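Local coordinates for sucrose 6(F)-phosphate phosphorylase (Thermoanaerobacterium thermosaccharolyticum DSM 571, PDB 6S9V), which is a phosphorylase-type enzyme of the alpha-amylase family, built on a TIM barrel, at residues 401-406 and 413-418. Sequence-based numbering, arbitrary orientation.
Sequences NDFEAV and REINRH. With SO4 (sulfate ion), chain I; SO4 (sulfate ion), chain H.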
ATOM      1  N   ASN A 401     -17.602   2.989  -7.340  1.00 21.26           N
ATOM      2  CA  ASN A 401     -16.738   3.637  -8.321  1.00 22.12           C
ATOM      3  C   ASN A 401     -17.131   5.086  -8.557  1.00 21.83           C
ATOM      4  O   ASN A 401     -18.297   5.396  -8.828  1.00 21.93           O
ATOM      5  CB  ASN A 401     -16.802   2.873  -9.648  1.00 23.73           C
ATOM      6  CG  ASN A 401     -16.131   1.531  -9.577  1.00 22.59           C
ATOM      7  OD1 ASN A 401     -15.152   1.349  -8.851  1.00 20.56           O
ATOM      8  ND2 ASN A 401     -16.654   0.568 -10.337  1.00 23.25           N
ATOM      9  N   ASP A 402     -16.128   5.967  -8.501  1.00 21.42           N
ATOM     10  CA  ASP A 402     -16.305   7.411  -8.679  1.00 22.03           C
ATOM     11  C   ASP A 402     -16.056   7.743 -10.148  1.00 22.58           C
ATOM     12  O   ASP A 402     -14.965   8.142 -10.562  1.00 23.05           O
ATOM     13  CB  ASP A 402     -15.373   8.171  -7.742  1.00 25.45           C
ATOM     14  CG  ASP A 402     -15.631   9.672  -7.721  1.00 28.11           C
ATOM     15  OD1 ASP A 402     -16.383  10.180  -8.576  1.00 26.99           O
ATOM     16  OD2 ASP A 402     -15.070  10.342  -6.824  1.00 28.41           O
ATOM     17  N   PHE A 403     -17.109   7.567 -10.954  1.00 27.06           N
ATOM     18  CA  PHE A 403     -17.001   7.843 -12.382  1.00 32.66           C
ATOM     19  C   PHE A 403     -16.836   9.333 -12.663  1.00 32.66           C
ATOM     20  O   PHE A 403     -16.173   9.703 -13.640  1.00 31.17           O
ATOM     21  CB  PHE A 403     -18.227   7.304 -13.127  1.00 42.41           C
ATOM     22  CG  PHE A 403     -18.339   5.812 -13.097  1.00 59.40           C
ATOM     23  CD1 PHE A 403     -17.322   5.020 -13.603  1.00 66.39           C
ATOM     24  CD2 PHE A 403     -19.460   5.198 -12.569  1.00 71.57           C
ATOM     25  CE1 PHE A 403     -17.418   3.644 -13.577  1.00 72.43           C
ATOM     26  CE2 PHE A 403     -19.563   3.820 -12.542  1.00 78.04           C
ATOM     27  CZ  PHE A 403     -18.540   3.043 -13.049  1.00 77.14           C
ATOM     28  N   GLU A 404     -17.425  10.200 -11.835  1.00 35.25           N
ATOM     29  CA  GLU A 404     -17.270  11.633 -12.058  1.00 37.87           C
ATOM     30  C   GLU A 404     -15.803  12.031 -12.008  1.00 35.20           C
ATOM     31  O   GLU A 404     -15.315  12.766 -12.875  1.00 34.56           O
ATOM     32  CB  GLU A 404     -18.055  12.432 -11.015  1.00 43.65           C
ATOM     33  CG  GLU A 404     -17.865  13.940 -11.178  1.00 52.70           C
ATOM     34  CD  GLU A 404     -18.584  14.762 -10.130  1.00 59.44           C
ATOM     35  OE1 GLU A 404     -18.793  14.258  -9.006  1.00 61.15           O
ATOM     36  OE2 GLU A 404     -18.917  15.928 -10.434  1.00 62.00           O
ATOM     37  N   ALA A 405     -15.077  11.545 -10.996  1.00 34.13           N
ATOM     38  CA  ALA A 405     -13.664  11.876 -10.870  1.00 35.53           C
ATOM     39  C   ALA A 405     -12.866  11.315 -12.040  1.00 37.20           C
ATOM     40  O   ALA A 405     -11.894  11.931 -12.493  1.00 40.25           O
ATOM     41  CB  ALA A 405     -13.120  11.355  -9.541  1.00 32.72           C
ATOM     42  N   VAL A 406     -13.260  10.139 -12.541  1.00 31.85           N
ATOM     43  CA  VAL A 406     -12.588   9.571 -13.705  1.00 29.92           C
ATOM     44  C   VAL A 406     -12.843  10.430 -14.933  1.00 33.82           C
ATOM     45  O   VAL A 406     -11.915  10.771 -15.675  1.00 38.25           O
ATOM     46  CB  VAL A 406     -13.047   8.120 -13.941  1.00 29.61           C
ATOM     47  CG1 VAL A 406     -12.479   7.600 -15.242  1.00 31.24           C
ATOM     48  CG2 VAL A 406     -12.623   7.223 -12.779  1.00 29.23           C
ATOM     49  N   ARG A 413      -7.152   5.915 -11.784  1.00 26.99           N
ATOM     50  CA  ARG A 413      -7.023   5.520 -10.389  1.00 27.76           C
ATOM     51  C   ARG A 413      -7.886   6.362  -9.460  1.00 24.42           C
ATOM     52  O   ARG A 413      -8.132   5.949  -8.319  1.00 23.80           O
ATOM     53  CB  ARG A 413      -5.568   5.599  -9.920  1.00 35.17           C
ATOM     54  CG  ARG A 413      -4.667   4.512 -10.489  1.00 42.80           C
ATOM     55  CD  ARG A 413      -3.255   4.633  -9.938  1.00 47.54           C
ATOM     56  NE  ARG A 413      -2.310   3.779 -10.647  1.00 54.40           N
ATOM     57  CZ  ARG A 413      -1.669   4.139 -11.756  1.00 66.68           C
ATOM     58  NH1 ARG A 413      -1.872   5.339 -12.288  1.00 70.11           N
ATOM     59  NH2 ARG A 413      -0.823   3.298 -12.335  1.00 73.25           N
ATOM     60  N   GLU A 414      -8.353   7.525  -9.919  1.00 23.55           N
ATOM     61  CA  GLU A 414      -9.262   8.337  -9.120  1.00 23.18           C
ATOM     62  C   GLU A 414     -10.618   7.668  -8.920  1.00 21.35           C
ATOM     63  O   GLU A 414     -11.404   8.146  -8.094  1.00 22.08           O
ATOM     64  CB  GLU A 414      -9.423   9.720  -9.761  1.00 28.32           C
ATOM     65  CG  GLU A 414      -8.372  10.743  -9.291  1.00 36.31           C
ATOM     66  CD  GLU A 414      -8.641  11.265  -7.877  1.00 43.23           C
ATOM     67  OE1 GLU A 414      -9.809  11.611  -7.589  1.00 45.63           O
ATOM     68  OE2 GLU A 414      -7.692  11.322  -7.047  1.00 43.49           O
ATOM     69  N   ILE A 415     -10.900   6.563  -9.620  1.00 20.46           N
ATOM     70  CA  ILE A 415     -12.149   5.830  -9.419  1.00 20.39           C
ATOM     71  C   ILE A 415     -12.290   5.389  -7.974  1.00 20.37           C
ATOM     72  O   ILE A 415     -13.405   5.233  -7.463  1.00 20.50           O
ATOM     73  CB  ILE A 415     -12.201   4.625 -10.379  1.00 20.91           C
ATOM     74  CG1 ILE A 415     -13.628   4.102 -10.529  1.00 21.79           C
ATOM     75  CG2 ILE A 415     -11.286   3.499  -9.879  1.00 19.95           C
ATOM     76  CD1 ILE A 415     -13.777   3.111 -11.666  1.00 21.60           C
ATOM     77  N   ASN A 416     -11.162   5.185  -7.297  1.00 19.27           N
ATOM     78  CA  ASN A 416     -11.092   4.624  -5.955  1.00 18.05           C
ATOM     79  C   ASN A 416     -10.481   5.622  -4.970  1.00 17.23           C
ATOM     80  O   ASN A 416      -9.917   5.225  -3.949  1.00 18.34           O
ATOM     81  CB  ASN A 416     -10.280   3.325  -6.003  1.00 19.67           C
ATOM     82  CG  ASN A 416     -10.281   2.564  -4.694  1.00 22.10           C
ATOM     83  OD1 ASN A 416     -11.314   2.402  -4.046  1.00 21.87           O
ATOM     84  ND2 ASN A 416      -9.105   2.085  -4.297  1.00 25.80           N
ATOM     85  N   ARG A 417     -10.593   6.924  -5.251  1.00 17.82           N
ATOM     86  CA  ARG A 417      -9.999   7.960  -4.405  1.00 19.32           C
ATOM     87  C   ARG A 417     -10.957   9.122  -4.133  1.00 20.55           C
ATOM     88  O   ARG A 417     -10.521  10.264  -3.944  1.00 20.90           O
ATOM     89  CB  ARG A 417      -8.698   8.473  -5.022  1.00 19.56           C
ATOM     90  CG  ARG A 417      -7.649   7.384  -5.253  1.00 17.86           C
ATOM     91  CD  ARG A 417      -6.425   7.910  -5.963  1.00 19.14           C
ATOM     92  NE  ARG A 417      -5.374   6.898  -6.027  1.00 20.22           N
ATOM     93  CZ  ARG A 417      -4.233   7.049  -6.684  1.00 23.24           C
ATOM     94  NH1 ARG A 417      -3.991   8.168  -7.360  1.00 27.36           N
ATOM     95  NH2 ARG A 417      -3.340   6.078  -6.674  1.00 21.72           N
ATOM     96  N   HIS A 418     -12.257   8.838  -4.069  1.00 19.44           N
ATOM     97  CA  HIS A 418     -13.259   9.849  -3.748  1.00 19.18           C
ATOM     98  C   HIS A 418     -12.907  10.588  -2.462  1.00 18.71           C
ATOM     99  O   HIS A 418     -12.416   9.993  -1.502  1.00 18.47           O
ATOM    100  CB  HIS A 418     -14.628   9.169  -3.603  1.00 19.28           C
ATOM    101  CG  HIS A 418     -15.741  10.103  -3.243  1.00 20.33           C
ATOM    102  ND1 HIS A 418     -16.209  11.073  -4.107  1.00 21.80           N
ATOM    103  CD2 HIS A 418     -16.484  10.214  -2.116  1.00 20.87           C
ATOM    104  CE1 HIS A 418     -17.189  11.740  -3.524  1.00 23.38           C
ATOM    105  NE2 HIS A 418     -17.384  11.231  -2.320  1.00 21.76           N
TER
HETATM  106  S   SO4 I 607      -1.131   7.756  -9.464  1.00 86.50           S
HETATM  107  O1  SO4 I 607       0.141   7.824 -10.173  1.00 89.27           O
HETATM  108  O2  SO4 I 607      -1.191   6.508  -8.709  1.00 85.30           O
HETATM  109  O3  SO4 I 607      -2.227   7.810 -10.428  1.00 87.43           O
HETATM  110  O4  SO4 I 607      -1.256   8.884  -8.543  1.00 84.25           O
HETATM  111  S   SO4 H 606     -14.046  13.865  -5.845  1.00 89.78           S
HETATM  112  O1  SO4 H 606     -12.987  14.300  -6.753  1.00 91.86           O
HETATM  113  O2  SO4 H 606     -15.009  13.044  -6.572  1.00 87.49           O
HETATM  114  O3  SO4 H 606     -14.720  15.037  -5.296  1.00 95.94           O
HETATM  115  O4  SO4 H 606     -13.470  13.088  -4.754  1.00 84.03           O
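Asp402 divides its carboxylate between its own helix and the loop that follows. OD1 caps the first turn, taking the N-H of Ala405 (N to OD1 3.1 Å), while OD2 accepts from His418 ND1 at 3.0 Å. With CG anti to the backbone N (chi1 -172°), the acid reaches both donors; each meets its oxygen from above the carboxylate plane, although OD2 lies near the plane of the imidazole. Aspartate suits the N-cap because its short side chain brings a carboxylate oxygen back to an amide N-H of the first turn, and its second oxygen can serve the histidine. His418 is gripped at both ends, for its NE2 bonds to Glu424, and a sulfate, probably from the crystallisation liquor, lies at the ring edge. The backbone adds a nearly straight bond, Asp402 N to Ile415 O at 3.0 Å.

Beside these polar links, Ile415 is the apolar wedge. CG1, anti to the backbone N (chi1 -162°), carries CD1 against Asn401, where Ile415 CD1 comes within 3.5 Å of Asn401 CG; the amide oxygen of Asn401 is held by Thr363 N. Val406 CG2 flanks the isoleucine, 3.6 Å from its CB, two branched side chains lying side by side. Farther along, Arg417 points two N-H groups at a second sulfate, which Arg413 joins by a weak bond.

The arrangement is an N-capped helix whose aspartate also ties down the returning loop, in the segment following the eighth strand of the TIM barrel.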